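PDB 2NVA: arginine decarboxylase, A207R protein from Paramecium bursaria Chlorella virus 1, which probably decarboxylates arginine to agmatine with the help of pyridoxal 5'-phosphate, as a viral member of the eukaryotic ornithine decarboxylase-like family. Local coordinates for residues 301-315 / 334-348. Numbering follows the deposited sequence.
Sequences TPQLLRDVPDDEEYV and VALPELHIGDWVYFP
Arg306 and Asp343 form a side-on salt bridge: Arg306 NE meets Asp343 OD1 at 2.9 Å and Arg306 NH2 meets Asp343 OD2 at 2.7 Å, both on syn sides and close to the guanidinium plane. CG of Arg306 lies anti to the backbone N (chi1 173°) and the chain bends at chi3 (48°), which turns this edge to the acid. Arg306 NH2 also donates to Glu338 O (3.0 Å), while His340 N reaches Asp343 OD2 on its anti side, from the opposite face of the carboxylate, across the ends of the type II turn from His340 to Asp343.

Backbone bonds pair the strands at two places. Gln303 and Tyr346 form an antiparallel hydrogen-bonded pair (Gln303 N to Tyr346 O, 2.8 Å, nearly straight at 177°), and Val315 pairs likewise with Leu336 in the hairpin of strands 314-320 and 331-337.

Three CH-pi contacts involve residues at or next to the paired positions. Pro337 CD sits over the centre of the Tyr314 ring, 3.7 Å from its centroid; Pro302 CB and Gln303 CB lie over the Phe347 and Tyr346 rings, nearer the rim. Leu304 CG packs 3.6 Å from Leu339 CD2, with Pro337 alongside.

Water 2 links Arg306 NH1, Glu312 OE2 and Glu338 O, and Lys271 pairs with the Glu338 carboxylate. Away from the cofactor site, Arg306 thus bonds the loop after strand 303-304 to the connection 338-343, its charge probably largely balanced by Asp343, while Leu304 and Pro302 pack between the two strand pairs.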
# COMPACT_ATOMS: atom_id res chain seq x y z
N THR A 301 -11.37 -8.36 14.49
CA THR A 301 -12.39 -9.42 14.49
C THR A 301 -13.67 -8.89 13.82
O THR A 301 -14.18 -7.82 14.20
CB THR A 301 -12.70 -9.89 15.93
OG1 THR A 301 -11.50 -10.35 16.57
CG2 THR A 301 -13.75 -11.01 15.95
N PRO A 302 -14.20 -9.64 12.83
CA PRO A 302 -15.43 -9.22 12.17
C PRO A 302 -16.69 -9.55 12.97
O PRO A 302 -16.67 -10.44 13.84
CB PRO A 302 -15.41 -10.03 10.88
CG PRO A 302 -14.74 -11.31 11.27
CD PRO A 302 -13.66 -10.88 12.24
N GLN A 303 -17.77 -8.84 12.64
CA GLN A 303 -19.11 -9.14 13.12
C GLN A 303 -19.87 -9.85 12.01
O GLN A 303 -19.92 -9.36 10.89
CB GLN A 303 -19.82 -7.82 13.46
CG GLN A 303 -19.18 -7.07 14.62
CD GLN A 303 -19.52 -7.70 15.94
OE1 GLN A 303 -20.69 -7.96 16.23
NE2 GLN A 303 -18.51 -7.95 16.76
N LEU A 304 -20.47 -11.00 12.32
CA LEU A 304 -21.30 -11.71 11.34
C LEU A 304 -22.64 -11.00 11.16
O LEU A 304 -23.25 -10.55 12.14
CB LEU A 304 -21.58 -13.13 11.82
CG LEU A 304 -20.63 -14.25 11.42
CD1 LEU A 304 -19.30 -14.15 12.17
CD2 LEU A 304 -21.35 -15.58 11.70
N LEU A 305 -23.08 -10.87 9.91
CA LEU A 305 -24.39 -10.29 9.64
C LEU A 305 -25.52 -11.32 9.75
O LEU A 305 -26.64 -10.97 10.10
CB LEU A 305 -24.41 -9.54 8.30
CG LEU A 305 -23.63 -8.22 8.46
CD1 LEU A 305 -23.06 -7.75 7.13
CD2 LEU A 305 -24.46 -7.13 9.13
N ARG A 306 -25.20 -12.58 9.45
CA ARG A 306 -26.13 -13.70 9.65
C ARG A 306 -26.26 -14.02 11.15
O ARG A 306 -25.26 -14.18 11.86
CB ARG A 306 -25.63 -14.93 8.89
CG ARG A 306 -26.41 -16.19 9.16
CD ARG A 306 -26.03 -17.32 8.21
NE ARG A 306 -24.58 -17.50 8.07
CZ ARG A 306 -23.82 -18.23 8.89
NH1 ARG A 306 -24.38 -18.85 9.93
NH2 ARG A 306 -22.51 -18.35 8.67
N ASP A 307 -27.51 -14.07 11.63
CA ASP A 307 -27.78 -14.41 13.04
C ASP A 307 -27.47 -15.88 13.31
O ASP A 307 -27.85 -16.77 12.53
CB ASP A 307 -29.25 -14.11 13.38
CG ASP A 307 -29.52 -14.17 14.88
OD1 ASP A 307 -28.57 -14.21 15.68
OD2 ASP A 307 -30.71 -14.18 15.27
N VAL A 308 -26.76 -16.14 14.41
CA VAL A 308 -26.50 -17.51 14.85
C VAL A 308 -27.03 -17.68 16.26
O VAL A 308 -27.08 -16.70 17.01
CB VAL A 308 -24.98 -17.87 14.79
CG1 VAL A 308 -24.46 -17.79 13.35
CG2 VAL A 308 -24.16 -16.98 15.72
N PRO A 309 -27.45 -18.91 16.63
CA PRO A 309 -27.87 -19.15 18.01
C PRO A 309 -26.75 -18.92 19.01
O PRO A 309 -25.56 -18.96 18.65
CB PRO A 309 -28.32 -20.61 18.03
CG PRO A 309 -27.81 -21.22 16.76
CD PRO A 309 -27.61 -20.10 15.78
N ASP A 310 -27.14 -18.65 20.26
CA ASP A 310 -26.21 -18.39 21.36
C ASP A 310 -25.22 -19.53 21.56
O ASP A 310 -24.09 -19.31 22.01
CB ASP A 310 -27.01 -18.24 22.67
CG ASP A 310 -27.59 -16.85 22.85
OD1 ASP A 310 -27.14 -15.89 22.17
OD2 ASP A 310 -28.50 -16.70 23.71
N ASP A 311 -25.64 -20.74 21.24
CA ASP A 311 -24.80 -21.91 21.49
C ASP A 311 -24.01 -22.35 20.25
O ASP A 311 -23.44 -23.45 20.25
CB ASP A 311 -25.65 -23.06 22.02
CG ASP A 311 -26.62 -23.63 20.99
OD1 ASP A 311 -26.71 -23.14 19.84
OD2 ASP A 311 -27.32 -24.60 21.33
N GLU A 312 -24.03 -21.52 19.20
CA GLU A 312 -23.30 -21.82 17.94
C GLU A 312 -21.84 -22.18 18.27
O GLU A 312 -21.21 -21.54 19.11
CB GLU A 312 -23.39 -20.60 16.99
CG GLU A 312 -22.61 -20.71 15.65
CD GLU A 312 -23.36 -21.52 14.59
OE1 GLU A 312 -24.61 -21.68 14.70
OE2 GLU A 312 -22.69 -21.98 13.64
N GLU A 313 -21.34 -23.22 17.61
CA GLU A 313 -19.96 -23.67 17.85
C GLU A 313 -19.00 -22.71 17.13
O GLU A 313 -19.20 -22.44 15.95
CB GLU A 313 -19.80 -25.09 17.29
CG GLU A 313 -18.36 -25.64 17.35
CD GLU A 313 -18.12 -26.80 16.39
OE1 GLU A 313 -19.02 -27.16 15.59
OE2 GLU A 313 -17.02 -27.39 16.43
N TYR A 314 -17.98 -22.21 17.82
CA TYR A 314 -16.95 -21.40 17.14
C TYR A 314 -15.85 -22.32 16.66
O TYR A 314 -15.54 -23.31 17.33
CB TYR A 314 -16.36 -20.34 18.08
CG TYR A 314 -17.19 -19.07 18.23
CD1 TYR A 314 -18.58 -19.12 18.28
CD2 TYR A 314 -16.57 -17.83 18.34
CE1 TYR A 314 -19.35 -17.94 18.44
CE2 TYR A 314 -17.32 -16.65 18.49
CZ TYR A 314 -18.70 -16.71 18.54
OH TYR A 314 -19.41 -15.54 18.70
N VAL A 315 -15.27 -22.01 15.51
CA VAL A 315 -14.23 -22.85 14.92
C VAL A 315 -12.98 -22.00 14.64
O VAL A 315 -13.09 -20.78 14.49
CB VAL A 315 -14.72 -23.57 13.64
CG1 VAL A 315 -15.84 -24.57 13.99
CG2 VAL A 315 -15.19 -22.56 12.57
N VAL A 334 -8.57 -16.54 14.32
CA VAL A 334 -9.68 -16.01 15.10
C VAL A 334 -10.79 -17.07 15.23
O VAL A 334 -11.09 -17.76 14.26
CB VAL A 334 -10.22 -14.67 14.49
CG1 VAL A 334 -10.68 -14.86 13.04
CG2 VAL A 334 -11.34 -14.05 15.38
N ALA A 335 -11.37 -17.18 16.41
CA ALA A 335 -12.48 -18.11 16.62
C ALA A 335 -13.78 -17.45 16.16
O ALA A 335 -14.10 -16.33 16.58
CB ALA A 335 -12.57 -18.50 18.09
N LEU A 336 -14.52 -18.13 15.28
CA LEU A 336 -15.76 -17.59 14.73
C LEU A 336 -16.75 -18.73 14.48
O LEU A 336 -16.32 -19.86 14.30
CB LEU A 336 -15.48 -16.86 13.39
CG LEU A 336 -14.72 -15.53 13.38
CD1 LEU A 336 -14.43 -15.10 11.93
CD2 LEU A 336 -15.49 -14.44 14.12
N PRO A 337 -18.06 -18.43 14.43
CA PRO A 337 -19.00 -19.39 13.89
C PRO A 337 -18.55 -19.75 12.47
O PRO A 337 -17.93 -18.92 11.79
CB PRO A 337 -20.32 -18.60 13.85
CG PRO A 337 -20.18 -17.56 14.91
CD PRO A 337 -18.73 -17.17 14.84
N GLU A 338 -18.84 -20.96 12.03
CA GLU A 338 -18.52 -21.34 10.66
C GLU A 338 -19.15 -20.37 9.66
O GLU A 338 -20.33 -20.01 9.79
CB GLU A 338 -18.96 -22.78 10.35
CG GLU A 338 -18.48 -23.23 8.97
CD GLU A 338 -18.77 -24.68 8.67
OE1 GLU A 338 -19.28 -25.41 9.56
OE2 GLU A 338 -18.47 -25.10 7.54
N LEU A 339 -18.37 -19.94 8.67
CA LEU A 339 -18.88 -19.04 7.64
C LEU A 339 -19.04 -19.81 6.32
O LEU A 339 -18.47 -20.89 6.15
CB LEU A 339 -17.91 -17.87 7.43
CG LEU A 339 -17.51 -17.04 8.65
CD1 LEU A 339 -16.40 -16.06 8.28
CD2 LEU A 339 -18.70 -16.30 9.19
N HIS A 340 -19.80 -19.24 5.39
CA HIS A 340 -20.06 -19.85 4.09
C HIS A 340 -19.85 -18.84 2.98
O HIS A 340 -20.04 -17.64 3.19
CB HIS A 340 -21.47 -20.42 4.06
CG HIS A 340 -21.70 -21.47 5.10
ND1 HIS A 340 -22.33 -21.21 6.30
CD2 HIS A 340 -21.27 -22.75 5.17
CE1 HIS A 340 -22.33 -22.30 7.03
NE2 HIS A 340 -21.70 -23.25 6.37
N ILE A 341 -19.45 -19.33 1.80
CA ILE A 341 -19.32 -18.44 0.65
C ILE A 341 -20.63 -17.67 0.46
O ILE A 341 -21.70 -18.28 0.42
CB ILE A 341 -18.88 -19.19 -0.62
CG1 ILE A 341 -17.46 -19.74 -0.43
CG2 ILE A 341 -18.97 -18.29 -1.84
CD1 ILE A 341 -16.97 -20.67 -1.55
N GLY A 342 -20.54 -16.34 0.39
CA GLY A 342 -21.74 -15.49 0.31
C GLY A 342 -22.12 -14.77 1.60
O GLY A 342 -22.85 -13.78 1.55
N ASP A 343 -21.63 -15.25 2.75
CA ASP A 343 -21.83 -14.56 4.04
C ASP A 343 -21.17 -13.19 3.99
O ASP A 343 -20.07 -13.03 3.46
CB ASP A 343 -21.17 -15.32 5.19
CG ASP A 343 -22.09 -16.35 5.84
OD1 ASP A 343 -23.30 -16.05 5.97
OD2 ASP A 343 -21.61 -17.42 6.25
N TRP A 344 -21.84 -12.20 4.58
CA TRP A 344 -21.22 -10.89 4.75
C TRP A 344 -20.83 -10.72 6.20
O TRP A 344 -21.52 -11.22 7.12
CB TRP A 344 -22.21 -9.78 4.35
CG TRP A 344 -22.41 -9.63 2.86
CD1 TRP A 344 -23.33 -10.29 2.08
CD2 TRP A 344 -21.71 -8.75 2.00
NE1 TRP A 344 -23.23 -9.87 0.77
CE2 TRP A 344 -22.23 -8.93 0.69
CE3 TRP A 344 -20.67 -7.83 2.19
CZ2 TRP A 344 -21.75 -8.21 -0.41
CZ3 TRP A 344 -20.19 -7.12 1.09
CH2 TRP A 344 -20.73 -7.32 -0.19
N VAL A 345 -19.73 -10.02 6.41
CA VAL A 345 -19.34 -9.60 7.75
C VAL A 345 -19.03 -8.11 7.70
O VAL A 345 -18.87 -7.56 6.61
CB VAL A 345 -18.09 -10.39 8.27
CG1 VAL A 345 -18.34 -11.91 8.22
CG2 VAL A 345 -16.83 -10.04 7.46
N TYR A 346 -18.94 -7.47 8.86
CA TYR A 346 -18.37 -6.14 8.87
C TYR A 346 -17.35 -5.97 9.98
O TYR A 346 -17.41 -6.63 11.01
CB TYR A 346 -19.45 -5.05 8.91
CG TYR A 346 -20.14 -4.88 10.24
CD1 TYR A 346 -19.62 -4.01 11.22
CD2 TYR A 346 -21.32 -5.57 10.53
CE1 TYR A 346 -20.24 -3.86 12.44
CE2 TYR A 346 -21.95 -5.40 11.76
CZ TYR A 346 -21.40 -4.56 12.70
OH TYR A 346 -22.04 -4.40 13.92
N PHE A 347 -16.41 -5.05 9.74
CA PHE A 347 -15.38 -4.71 10.71
C PHE A 347 -15.71 -3.35 11.31
O PHE A 347 -15.76 -2.34 10.58
CB PHE A 347 -14.01 -4.69 10.04
CG PHE A 347 -13.52 -6.06 9.65
CD1 PHE A 347 -12.69 -6.78 10.50
CD2 PHE A 347 -13.92 -6.64 8.44
CE1 PHE A 347 -12.24 -8.05 10.15
CE2 PHE A 347 -13.47 -7.91 8.08
CZ PHE A 347 -12.63 -8.62 8.95
N PRO A 348 -15.96 -3.32 12.63
CA PRO A 348 -16.31 -2.06 13.30
C PRO A 348 -15.14 -1.07 13.31
O PRO A 348 -14.00 -1.50 13.22
CB PRO A 348 -16.62 -2.50 14.75
CG PRO A 348 -16.84 -3.99 14.68
CD PRO A 348 -15.96 -4.47 13.56
O HOH W 1 -22.96 -6.96 15.06
O HOH W 2 -22.51 -20.47 11.39
O HOH W 3 -22.60 -13.51 8.18
O HOH W 4 -20.23 -23.13 13.55